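Local coordinates for possible thiamine biosynthesis enzyme (Candida albicans, PDB 2X7Q), which is of unknown function but has the periplasmic binding protein fold of the SsuA/TauA solute-binding family and may take part in thiamine biosynthesis, at residues A[17-23]-A[46-52]; A[38-44]-A[221-225]; A[55-59]-A[70-76]; A[92-97]-A[262-268]. The protein carries 1 engineered substitution. All blocks are in the same frame, centred on the assembly; numbering follows the deposited sequence.

Contact 1 of 4, residues A[17-23]-A[46-52]; sequences LKVAYIP and IEFVKVP
Leu17 and Ile46 start a parallel strand pair of the mixed sheet in one lobe of the periplasmic binding protein fold, strand 46-50 lying at the sheet's outer edge beside strand 17-21. Five backbone bonds zip the pair from Glu47 N to Leu17 O through to Val51 N to Tyr21 O, the tightest being Val49 N to Val19 O at 2.7 Å. On the face of Leu17, Val19 and Tyr21 the bumps interlock in sequence. CD1 of Ile46 bends back to sit 3.6 Å from Leu17 CB, while its CG2 branch fills the notch between Val19 CG2, 3.7 Å away, and one face of the Phe48 ring. Phe48 in turn aims its edge at the face of Tyr21 in an offset edge-to-face pair, planes at 83°. With chi1 at 76°, Tyr21 has CG between its backbone N and carbonyl carbon, and this swings the ring across the neighbouring strand, where Lys50 CA makes an off-centre CH-pi contact 4.2 Å from the ring centroid. Phe222 of helix 216-235 covers the Leu17, Val19 and Ile46 end of this face. On the reverse face the small Ala20 makes a shallow dip beside Val49 and Val51, against which Leu58 of helix 55-63 packs. Lys18 and Glu47 run side by side there, with Lys18 NZ 4.1 Å from Glu47 OE2, too long for a salt bridge; NZ makes a weak hydrogen bond to Glu66 O. Just past the end of strand 17-21, Pro23 crosses the Lys50 chain at about a right angle, its CG 3.5 Å from Lys50 CG.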
# COMPACT_ATOMS: atom_id res chain seq x y z
N LEU A 17 -20.81 1.13 -5.90
CA LEU A 17 -19.38 1.37 -5.91
C LEU A 17 -18.60 0.12 -5.52
O LEU A 17 -18.71 -0.37 -4.40
CB LEU A 17 -19.05 2.52 -4.96
CG LEU A 17 -17.83 3.37 -5.28
CD1 LEU A 17 -18.03 4.08 -6.61
CD2 LEU A 17 -17.58 4.38 -4.17
N LYS A 18 -17.81 -0.39 -6.46
CA LYS A 18 -16.97 -1.56 -6.20
C LYS A 18 -15.59 -1.11 -5.71
O LYS A 18 -14.82 -0.52 -6.46
CB LYS A 18 -16.83 -2.42 -7.45
CG LYS A 18 -18.15 -2.94 -8.00
CD LYS A 18 -17.94 -3.91 -9.15
CE LYS A 18 -17.24 -5.17 -8.70
NZ LYS A 18 -17.01 -6.12 -9.82
N VAL A 19 -15.30 -1.40 -4.45
CA VAL A 19 -14.05 -0.95 -3.83
C VAL A 19 -13.08 -2.11 -3.59
O VAL A 19 -13.39 -3.04 -2.84
CB VAL A 19 -14.31 -0.23 -2.50
CG1 VAL A 19 -13.00 0.21 -1.86
CG2 VAL A 19 -15.23 0.97 -2.72
N ALA A 20 -11.92 -2.05 -4.23
CA ALA A 20 -10.89 -3.07 -4.06
C ALA A 20 -9.96 -2.70 -2.91
O ALA A 20 -9.45 -1.58 -2.85
CB ALA A 20 -10.10 -3.24 -5.33
N TYR A 21 -9.75 -3.64 -1.99
CA TYR A 21 -8.90 -3.40 -0.83
C TYR A 21 -7.98 -4.60 -0.56
O TYR A 21 -8.20 -5.69 -1.09
CB TYR A 21 -9.75 -3.14 0.41
CG TYR A 21 -10.39 -4.38 0.99
CD1 TYR A 21 -9.81 -5.04 2.07
CD2 TYR A 21 -11.56 -4.90 0.46
CE1 TYR A 21 -10.39 -6.18 2.60
CE2 TYR A 21 -12.14 -6.03 0.98
CZ TYR A 21 -11.55 -6.67 2.05
OH TYR A 21 -12.14 -7.80 2.57
N ILE A 22 -6.97 -4.38 0.27
CA ILE A 22 -6.06 -5.45 0.65
C ILE A 22 -6.32 -5.86 2.10
O ILE A 22 -6.24 -5.03 3.00
CB ILE A 22 -4.59 -5.03 0.49
CG1 ILE A 22 -4.34 -4.53 -0.93
CG2 ILE A 22 -3.66 -6.19 0.84
CD1 ILE A 22 -2.95 -3.99 -1.15
N PRO A 23 -6.64 -7.15 2.32
CA PRO A 23 -7.00 -7.66 3.65
C PRO A 23 -5.82 -7.66 4.62
O PRO A 23 -5.22 -8.71 4.86
CB PRO A 23 -7.45 -9.09 3.36
CG PRO A 23 -6.73 -9.47 2.11
CD PRO A 23 -6.66 -8.20 1.30
N ILE A 46 -21.86 -0.23 -1.21
CA ILE A 46 -20.47 -0.59 -1.49
C ILE A 46 -20.26 -2.10 -1.59
O ILE A 46 -20.60 -2.84 -0.67
CB ILE A 46 -19.52 -0.03 -0.41
CG1 ILE A 46 -19.77 1.47 -0.21
CG2 ILE A 46 -18.07 -0.29 -0.80
CD1 ILE A 46 -19.53 2.31 -1.44
N GLU A 47 -19.71 -2.54 -2.72
CA GLU A 47 -19.32 -3.93 -2.89
C GLU A 47 -17.81 -4.06 -2.79
O GLU A 47 -17.08 -3.73 -3.72
CB GLU A 47 -19.80 -4.46 -4.24
CG GLU A 47 -19.31 -5.87 -4.55
CD GLU A 47 -19.75 -6.36 -5.91
OE1 GLU A 47 -20.75 -5.83 -6.45
OE2 GLU A 47 -19.10 -7.28 -6.45
N PHE A 48 -17.34 -4.55 -1.64
CA PHE A 48 -15.91 -4.69 -1.41
C PHE A 48 -15.31 -5.89 -2.13
O PHE A 48 -15.89 -6.98 -2.12
CB PHE A 48 -15.61 -4.78 0.09
CG PHE A 48 -15.74 -3.47 0.82
CD1 PHE A 48 -16.93 -3.12 1.45
CD2 PHE A 48 -14.68 -2.57 0.86
CE1 PHE A 48 -17.05 -1.92 2.11
CE2 PHE A 48 -14.80 -1.37 1.53
CZ PHE A 48 -15.99 -1.04 2.15
N VAL A 49 -14.16 -5.67 -2.76
CA VAL A 49 -13.45 -6.74 -3.46
C VAL A 49 -12.09 -6.98 -2.81
O VAL A 49 -11.19 -6.15 -2.90
CB VAL A 49 -13.25 -6.39 -4.95
CG1 VAL A 49 -12.41 -7.46 -5.63
CG2 VAL A 49 -14.59 -6.22 -5.64
N LYS A 50 -11.96 -8.13 -2.15
CA LYS A 50 -10.71 -8.47 -1.47
C LYS A 50 -9.60 -8.82 -2.46
O LYS A 50 -9.80 -9.65 -3.35
CB LYS A 50 -10.94 -9.64 -0.51
CG LYS A 50 -9.73 -10.00 0.35
CD LYS A 50 -9.92 -11.34 1.04
CE LYS A 50 -11.18 -11.36 1.90
NZ LYS A 50 -11.36 -12.69 2.57
N VAL A 51 -8.44 -8.20 -2.29
CA VAL A 51 -7.29 -8.46 -3.13
C VAL A 51 -6.07 -8.79 -2.28
O VAL A 51 -5.30 -7.90 -1.93
CB VAL A 51 -6.97 -7.25 -4.04
CG1 VAL A 51 -5.80 -7.56 -4.96
CG2 VAL A 51 -8.20 -6.86 -4.85
N PRO A 52 -5.90 -10.08 -1.93
CA PRO A 52 -4.81 -10.57 -1.08
C PRO A 52 -3.40 -10.37 -1.64
O PRO A 52 -2.45 -10.46 -0.86
CB PRO A 52 -5.09 -12.08 -0.98
CG PRO A 52 -6.52 -12.25 -1.33
CD PRO A 52 -6.81 -11.17 -2.34

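Contact 2 of 4, residues A[38-44]-A[221-225]; sequences YYKAHDL and NFIDA
A Schellman motif ends the short helix 38-41, and the capped end leans on helix 216-235 through His42, Leu44 and the two tyrosines. Asp43, with positive phi, is the C-prime residue; Leu44 N returns to Tyr39 O, and His42 N reaches the same oxygen from the opposite face of its carbonyl plane. The turn of the His42 ring is fixed from within its own segment: ND1 donates to Tyr38 O at 3.0 Å, nearly straight at 169° and with the acceptor in the ring plane. One ring face then lies over Asn221 O and Ala225 N, while NE2 comes 3.8 Å from Asp224 CB. Asn221 OD1 meets the ring at its edge, 3.6 Å from His42 CD2, and its ND2 bonds Asp217 O one turn earlier. The methyl of Ala225, on the same side of the imidazole plane as Asn221 O, packs 3.7 Å from Tyr39 CD2. Tyr39 and Phe222 lie side by side with planes only 11° apart, meeting rim to rim (Tyr39 CE2 to Phe222 CE1, 3.8 Å) without stacking; the tyrosine hydroxyl is bonded to Leu30 O. Past the turn, Leu44 CD1 rests 3.5 Å from Phe222 N, and both its methyls touch Asn221 CB. No hydrogen bond spans the two segments. Apolar packing thus joins two helices far apart in sequence, one closed by the Schellman turn that leads into strand 46-50 of the sheet.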
# COMPACT_ATOMS: atom_id res chain seq x y z
N TYR A 38 -21.84 3.17 8.34
CA TYR A 38 -21.55 4.51 7.86
C TYR A 38 -21.79 4.63 6.35
O TYR A 38 -22.20 5.69 5.87
CB TYR A 38 -20.11 4.91 8.19
CG TYR A 38 -19.83 5.07 9.67
CD1 TYR A 38 -20.65 5.87 10.46
CD2 TYR A 38 -18.75 4.44 10.26
CE1 TYR A 38 -20.40 6.02 11.81
CE2 TYR A 38 -18.49 4.59 11.61
CZ TYR A 38 -19.32 5.38 12.38
OH TYR A 38 -19.06 5.53 13.73
N TYR A 39 -21.53 3.56 5.62
CA TYR A 39 -21.72 3.57 4.17
C TYR A 39 -23.19 3.78 3.81
O TYR A 39 -23.51 4.65 3.00
CB TYR A 39 -21.20 2.27 3.55
CG TYR A 39 -19.72 2.04 3.78
CD1 TYR A 39 -19.27 0.92 4.47
CD2 TYR A 39 -18.77 2.93 3.30
CE1 TYR A 39 -17.93 0.70 4.68
CE2 TYR A 39 -17.42 2.72 3.50
CZ TYR A 39 -17.01 1.60 4.20
OH TYR A 39 -15.66 1.39 4.41
N LYS A 40 -24.07 2.98 4.41
CA LYS A 40 -25.50 3.11 4.16
C LYS A 40 -26.03 4.47 4.61
O LYS A 40 -26.93 5.02 4.00
CB LYS A 40 -26.26 1.98 4.86
CG LYS A 40 -26.29 0.68 4.07
CD LYS A 40 -25.85 -0.50 4.91
CE LYS A 40 -25.93 -1.80 4.10
NZ LYS A 40 -25.40 -2.96 4.87
N ALA A 41 -25.45 5.00 5.68
CA ALA A 41 -25.84 6.30 6.21
C ALA A 41 -25.61 7.40 5.18
O ALA A 41 -26.29 8.42 5.18
CB ALA A 41 -25.09 6.60 7.49
N HIS A 42 -24.63 7.18 4.30
CA HIS A 42 -24.31 8.14 3.25
C HIS A 42 -25.00 7.78 1.94
O HIS A 42 -24.61 8.24 0.87
CB HIS A 42 -22.79 8.22 3.04
CG HIS A 42 -22.08 9.04 4.07
ND1 HIS A 42 -21.69 8.54 5.29
CD2 HIS A 42 -21.69 10.34 4.05
CE1 HIS A 42 -21.09 9.49 5.98
NE2 HIS A 42 -21.07 10.59 5.25
N ASP A 43 -26.04 6.95 2.04
CA ASP A 43 -26.81 6.54 0.87
C ASP A 43 -25.94 5.81 -0.15
O ASP A 43 -26.09 5.99 -1.36
CB ASP A 43 -27.49 7.74 0.21
CG ASP A 43 -28.37 8.51 1.17
OD1 ASP A 43 -29.31 7.90 1.72
OD2 ASP A 43 -28.13 9.71 1.38
N LEU A 44 -25.02 4.99 0.35
CA LEU A 44 -24.07 4.29 -0.51
C LEU A 44 -24.33 2.78 -0.51
O LEU A 44 -24.83 2.22 0.46
CB LEU A 44 -22.63 4.55 -0.05
CG LEU A 44 -22.11 5.99 -0.11
CD1 LEU A 44 -20.78 6.09 0.62
CD2 LEU A 44 -21.99 6.47 -1.55
N ASN A 221 -18.81 10.78 -0.97
CA ASN A 221 -19.50 10.21 0.18
C ASN A 221 -18.76 9.00 0.75
O ASN A 221 -18.74 8.79 1.97
CB ASN A 221 -20.93 9.81 -0.20
CG ASN A 221 -21.86 11.00 -0.30
OD1 ASN A 221 -22.31 11.54 0.71
ND2 ASN A 221 -22.13 11.43 -1.53
N PHE A 222 -18.15 8.21 -0.12
CA PHE A 222 -17.36 7.07 0.31
C PHE A 222 -16.18 7.53 1.16
O PHE A 222 -15.91 6.97 2.22
CB PHE A 222 -16.85 6.27 -0.89
CG PHE A 222 -15.84 5.21 -0.54
CD1 PHE A 222 -16.24 4.00 0.01
CD2 PHE A 222 -14.49 5.43 -0.75
CE1 PHE A 222 -15.31 3.03 0.33
CE2 PHE A 222 -13.55 4.47 -0.43
CZ PHE A 222 -13.96 3.27 0.12
N ILE A 223 -15.49 8.56 0.69
CA ILE A 223 -14.36 9.12 1.43
C ILE A 223 -14.80 9.66 2.78
O ILE A 223 -14.12 9.46 3.79
CB ILE A 223 -13.66 10.24 0.63
CG1 ILE A 223 -13.09 9.69 -0.68
CG2 ILE A 223 -12.57 10.88 1.46
CD1 ILE A 223 -12.37 10.72 -1.52
N ASP A 224 -15.95 10.34 2.80
CA ASP A 224 -16.50 10.86 4.04
C ASP A 224 -16.84 9.71 5.00
O ASP A 224 -16.64 9.83 6.21
CB ASP A 224 -17.75 11.70 3.77
CG ASP A 224 -17.43 13.00 3.07
OD1 ASP A 224 -16.24 13.39 3.04
OD2 ASP A 224 -18.36 13.66 2.57
N ALA A 225 -17.33 8.61 4.46
CA ALA A 225 -17.66 7.44 5.27
C ALA A 225 -16.38 6.83 5.84
O ALA A 225 -16.36 6.39 6.99
CB ALA A 225 -18.41 6.41 4.44

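Contact 3 of 4, residues A[55-59]-A[70-76]; sequences SGRLI and AIGLTEA
The contact belongs to the right-handed beta-alpha-beta crossover in which helix 55-63 links strand 46-50 to the parallel strand 69-73, and it lies where that second strand hands over to helix 74-82. Ser55, at the first turn of the crossover helix, supplies the hydrogen bond between the segments: its OG accepts from Leu73 N at 2.9 Å with an N-H...O angle of 158°. OG stands anti to the serine's own carbonyl carbon (chi1 -58°), which turns it to the strand end, where Leu73 is the N-cap residue of the next helix. The same oxygen lies 3.4 Å from Gly72 CA, a close fit possible because no side chain stands there. Leu58, one turn on, completes the grip. Its CB packs on Ala70 CB at 3.9 Å, and its CD1 reaches over the glycine, 3.6 Å from Gly72 CA and against Ile71 O. Farther out, Ser55 CB touches Ala76 CB at 3.7 Å, while the CD1 end of Ile59 comes within 3.5 Å of Ala76 O, bringing the crossover helix against the first turn of helix 74-82. Leu58 also meets Ile22 and Val51, just past the ends of strands 17-21 and 46-50. Strand 69-73 runs between strands 17-21 and 203-208, bonded to Ala20 on one flank and to Val204 and Ala206 on the other; helix 55-63 covers the Ala70 side, and Ile71 on the reverse side packs on Trp203 and Val205.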
# COMPACT_ATOMS: atom_id res chain seq x y z
N SER A 55 -1.21 -4.23 -4.42
CA SER A 55 -1.63 -3.12 -5.28
C SER A 55 -1.49 -3.44 -6.77
O SER A 55 -2.17 -2.83 -7.60
CB SER A 55 -0.84 -1.86 -4.94
OG SER A 55 -0.99 -1.50 -3.58
N GLY A 56 -0.61 -4.37 -7.09
CA GLY A 56 -0.40 -4.77 -8.47
C GLY A 56 -1.70 -5.11 -9.17
O GLY A 56 -1.94 -4.68 -10.29
N ARG A 57 -2.54 -5.89 -8.49
CA ARG A 57 -3.82 -6.30 -9.05
C ARG A 57 -4.83 -5.17 -8.94
O ARG A 57 -5.74 -5.05 -9.76
CB ARG A 57 -4.35 -7.55 -8.34
CG ARG A 57 -5.56 -8.19 -9.01
CD ARG A 57 -6.25 -9.20 -8.11
NE ARG A 57 -7.33 -9.90 -8.81
CZ ARG A 57 -8.22 -10.68 -8.21
NH1 ARG A 57 -8.18 -10.88 -6.90
NH2 ARG A 57 -9.17 -11.27 -8.92
N LEU A 58 -4.68 -4.34 -7.91
CA LEU A 58 -5.53 -3.18 -7.71
C LEU A 58 -5.54 -2.28 -8.95
O LEU A 58 -6.60 -1.86 -9.41
CB LEU A 58 -5.09 -2.38 -6.49
CG LEU A 58 -5.17 -3.07 -5.13
CD1 LEU A 58 -4.76 -2.12 -4.01
CD2 LEU A 58 -6.57 -3.61 -4.89
N ILE A 59 -4.35 -2.00 -9.47
CA ILE A 59 -4.23 -1.17 -10.66
C ILE A 59 -4.85 -1.85 -11.88
O ILE A 59 -5.50 -1.20 -12.70
CB ILE A 59 -2.76 -0.81 -10.97
CG1 ILE A 59 -2.13 -0.06 -9.79
CG2 ILE A 59 -2.66 0.02 -12.24
CD1 ILE A 59 -0.68 0.30 -10.01
N ALA A 70 -9.68 1.88 -5.46
CA ALA A 70 -8.66 0.97 -4.93
C ALA A 70 -7.87 1.63 -3.80
O ALA A 70 -7.44 2.77 -3.92
CB ALA A 70 -7.73 0.51 -6.04
N ILE A 71 -7.71 0.90 -2.70
CA ILE A 71 -6.91 1.38 -1.57
C ILE A 71 -5.59 0.61 -1.51
O ILE A 71 -5.55 -0.52 -1.02
CB ILE A 71 -7.65 1.17 -0.23
CG1 ILE A 71 -9.12 1.61 -0.34
CG2 ILE A 71 -6.95 1.92 0.89
CD1 ILE A 71 -9.36 3.06 0.02
N GLY A 72 -4.52 1.22 -2.01
CA GLY A 72 -3.24 0.54 -2.09
C GLY A 72 -2.05 1.40 -1.72
O GLY A 72 -2.20 2.54 -1.27
N LEU A 73 -0.85 0.85 -1.89
CA LEU A 73 0.38 1.56 -1.54
C LEU A 73 0.61 2.77 -2.44
O LEU A 73 0.32 2.74 -3.63
CB LEU A 73 1.58 0.61 -1.59
CG LEU A 73 1.52 -0.60 -0.66
CD1 LEU A 73 2.73 -1.50 -0.86
CD2 LEU A 73 1.41 -0.16 0.79
N THR A 74 1.14 3.84 -1.85
CA THR A 74 1.36 5.09 -2.55
C THR A 74 2.28 4.95 -3.77
O THR A 74 1.91 5.34 -4.87
CB THR A 74 1.94 6.17 -1.61
OG1 THR A 74 1.03 6.39 -0.52
CG2 THR A 74 2.15 7.48 -2.36
N GLU A 75 3.46 4.38 -3.56
CA GLU A 75 4.45 4.29 -4.63
C GLU A 75 3.92 3.53 -5.85
O GLU A 75 4.30 3.82 -6.98
CB GLU A 75 5.76 3.65 -4.13
CG GLU A 75 5.67 2.16 -3.82
CD GLU A 75 5.18 1.89 -2.41
OE1 GLU A 75 4.87 2.86 -1.69
OE2 GLU A 75 5.12 0.70 -2.02
N ALA A 76 3.04 2.56 -5.60
CA ALA A 76 2.47 1.75 -6.67
C ALA A 76 1.70 2.62 -7.67
O ALA A 76 1.85 2.46 -8.88
CB ALA A 76 1.56 0.67 -6.09

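Contact 4 of 4, residues A[92-97]-A[262-268]; sequences DTYVKS and VEFNSRI
Asn265 holds CG opposite its backbone N (chi1 -175°) and Tyr94 does likewise, carrying the amide to the end of strand 88-95 and the phenol ring alongside Phe264. Asn265 ND2 donates to Thr93 O at 3.0 Å, the acceptor lying in the amide plane, while its backbone N bonds Tyr94 O almost straight (175°). Its OD1 takes Arg267 N from above the carbonyl plane in an Asx turn, so the one side chain both bridges the segments and shapes the type I turn 265-268. Water 1 accepts from Asn265 ND2 and donates to Asp92 OD2, which also receives Thr93 N; Asp92 OD1 bonds Gly269 N. The apolar side is an offset edge-to-face pair, the Phe264 edge toward the Tyr94 face with planes at 68°. Val95 CG2 wedges beside it, 3.6 Å from Phe264 CD2. Farther along, Lys96 N bonds Glu263 O at 2.9 Å, and Ser97 OG accepts from Glu263 N at 2.9 Å. Lys96 lays its CD 3.6 Å from Glu263 OE1, although NZ stays beyond salt-bridge range. Tyr94 OH is bonded to Phe26 O. The result is a single beta bridge, Val95 with Phe264, that binds the loop between helices 252-259 and 275-289 to the corner where the edge strand leaves its sheet, with an Asx turn and a type I turn following directly in the loop.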
# COMPACT_ATOMS: atom_id res chain seq x y z
N ASP A 92 -6.84 10.94 -2.52
CA ASP A 92 -6.49 11.39 -1.18
C ASP A 92 -5.59 10.38 -0.47
O ASP A 92 -5.34 9.29 -0.99
CB ASP A 92 -7.75 11.65 -0.36
CG ASP A 92 -7.57 12.74 0.68
OD1 ASP A 92 -8.58 13.33 1.10
OD2 ASP A 92 -6.41 13.01 1.06
N THR A 93 -5.12 10.75 0.71
CA THR A 93 -4.26 9.87 1.51
C THR A 93 -5.08 9.07 2.51
O THR A 93 -5.92 9.62 3.23
CB THR A 93 -3.20 10.68 2.28
OG1 THR A 93 -2.42 11.44 1.35
CG2 THR A 93 -2.29 9.75 3.06
N TYR A 94 -4.85 7.76 2.55
CA TYR A 94 -5.55 6.87 3.47
C TYR A 94 -4.76 6.67 4.76
O TYR A 94 -5.31 6.71 5.86
CB TYR A 94 -5.82 5.52 2.80
CG TYR A 94 -6.52 4.52 3.68
CD1 TYR A 94 -7.83 4.71 4.09
CD2 TYR A 94 -5.86 3.37 4.11
CE1 TYR A 94 -8.47 3.79 4.89
CE2 TYR A 94 -6.50 2.44 4.92
CZ TYR A 94 -7.80 2.66 5.30
OH TYR A 94 -8.44 1.75 6.11
N VAL A 95 -3.45 6.46 4.61
CA VAL A 95 -2.56 6.33 5.76
C VAL A 95 -1.45 7.36 5.70
O VAL A 95 -0.71 7.44 4.71
CB VAL A 95 -1.95 4.92 5.84
CG1 VAL A 95 -0.92 4.87 6.95
CG2 VAL A 95 -3.04 3.89 6.07
N LYS A 96 -1.33 8.15 6.76
CA LYS A 96 -0.35 9.23 6.81
C LYS A 96 1.04 8.74 7.20
O LYS A 96 2.05 9.19 6.64
CB LYS A 96 -0.82 10.31 7.78
CG LYS A 96 0.07 11.54 7.83
CD LYS A 96 -0.54 12.62 8.70
CE LYS A 96 -1.93 13.00 8.19
NZ LYS A 96 -2.55 14.04 9.05
N SER A 97 1.09 7.82 8.15
CA SER A 97 2.36 7.28 8.64
C SER A 97 3.06 6.44 7.57
O SER A 97 2.40 5.85 6.71
CB SER A 97 2.14 6.46 9.91
OG SER A 97 1.12 5.50 9.73
N VAL A 262 0.78 3.31 13.57
CA VAL A 262 -0.04 3.75 12.44
C VAL A 262 -0.84 5.01 12.74
O VAL A 262 -1.34 5.19 13.84
CB VAL A 262 -1.00 2.63 11.99
CG1 VAL A 262 -1.93 2.23 13.12
CG2 VAL A 262 -1.80 3.07 10.77
N GLU A 263 -0.94 5.88 11.73
CA GLU A 263 -1.80 7.06 11.82
C GLU A 263 -2.60 7.22 10.54
O GLU A 263 -2.09 7.72 9.53
CB GLU A 263 -0.98 8.32 12.08
CG GLU A 263 -1.84 9.58 12.18
CD GLU A 263 -1.02 10.86 12.20
OE1 GLU A 263 0.13 10.84 11.71
OE2 GLU A 263 -1.53 11.88 12.70
N PHE A 264 -3.86 6.80 10.57
CA PHE A 264 -4.75 6.99 9.43
C PHE A 264 -5.06 8.47 9.25
O PHE A 264 -5.02 9.24 10.20
CB PHE A 264 -6.04 6.19 9.62
CG PHE A 264 -5.84 4.70 9.64
CD1 PHE A 264 -5.73 4.01 10.84
CD2 PHE A 264 -5.75 3.99 8.46
CE1 PHE A 264 -5.54 2.64 10.86
CE2 PHE A 264 -5.56 2.61 8.47
CZ PHE A 264 -5.46 1.94 9.67
N ASN A 265 -5.36 8.86 8.01
CA ASN A 265 -5.66 10.26 7.72
C ASN A 265 -7.05 10.65 8.22
O ASN A 265 -8.04 10.49 7.51
CB ASN A 265 -5.55 10.52 6.21
CG ASN A 265 -5.74 11.98 5.86
OD1 ASN A 265 -5.74 12.85 6.73
ND2 ASN A 265 -5.91 12.26 4.57
N SER A 266 -7.11 11.17 9.44
CA SER A 266 -8.37 11.58 10.03
C SER A 266 -8.95 12.79 9.31
O SER A 266 -10.12 13.14 9.49
CB SER A 266 -8.19 11.90 11.52
OG SER A 266 -7.35 13.02 11.70
N ARG A 267 -8.13 13.43 8.48
CA ARG A 267 -8.54 14.62 7.76
C ARG A 267 -8.92 14.29 6.32
O ARG A 267 -9.18 15.18 5.51
CB ARG A 267 -7.43 15.67 7.78
CG ARG A 267 -6.87 15.96 9.16
CD ARG A 267 -7.96 16.39 10.12
NE ARG A 267 -8.68 17.56 9.64
CZ ARG A 267 -10.01 17.69 9.67
NH1 ARG A 267 -10.76 16.72 10.18
NH2 ARG A 267 -10.58 18.79 9.20
N ILE A 268 -8.95 13.00 6.00
CA ILE A 268 -9.25 12.55 4.64
C ILE A 268 -10.59 13.11 4.15
O ILE A 268 -11.63 12.90 4.78
CB ILE A 268 -9.22 11.01 4.51
CG1 ILE A 268 -9.37 10.58 3.05
CG2 ILE A 268 -10.29 10.37 5.39
CD1 ILE A 268 -9.32 9.08 2.84
O HOH W 1 -6.10 14.66 3.23
O HOH W 2 -4.71 12.54 11.06

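Overall arrangement
Contacts 1, 3 and 4 all reach one five-stranded mixed sheet: contact 1 pairs strand 46-50, at one border, with strand 17-21; contact 3 works at the adjoining strand 69-73, and contact 4 at strand 88-95 on the opposite border. Contact 3 is buried near the chain's centre and relies on one serine bond and on leucine and isoleucine packed against small residues, whereas contact 4, also buried, is rich in polar bonds and water. Contacts 1 and 2 are only partly buried; backbone pairing dominates the first and apolar helix packing the second. Phe222 ties contacts 1 and 2 together, Ile223 with Ile268 joins 2 to 4, and Ile71 with Tyr94 joins 3 to 4.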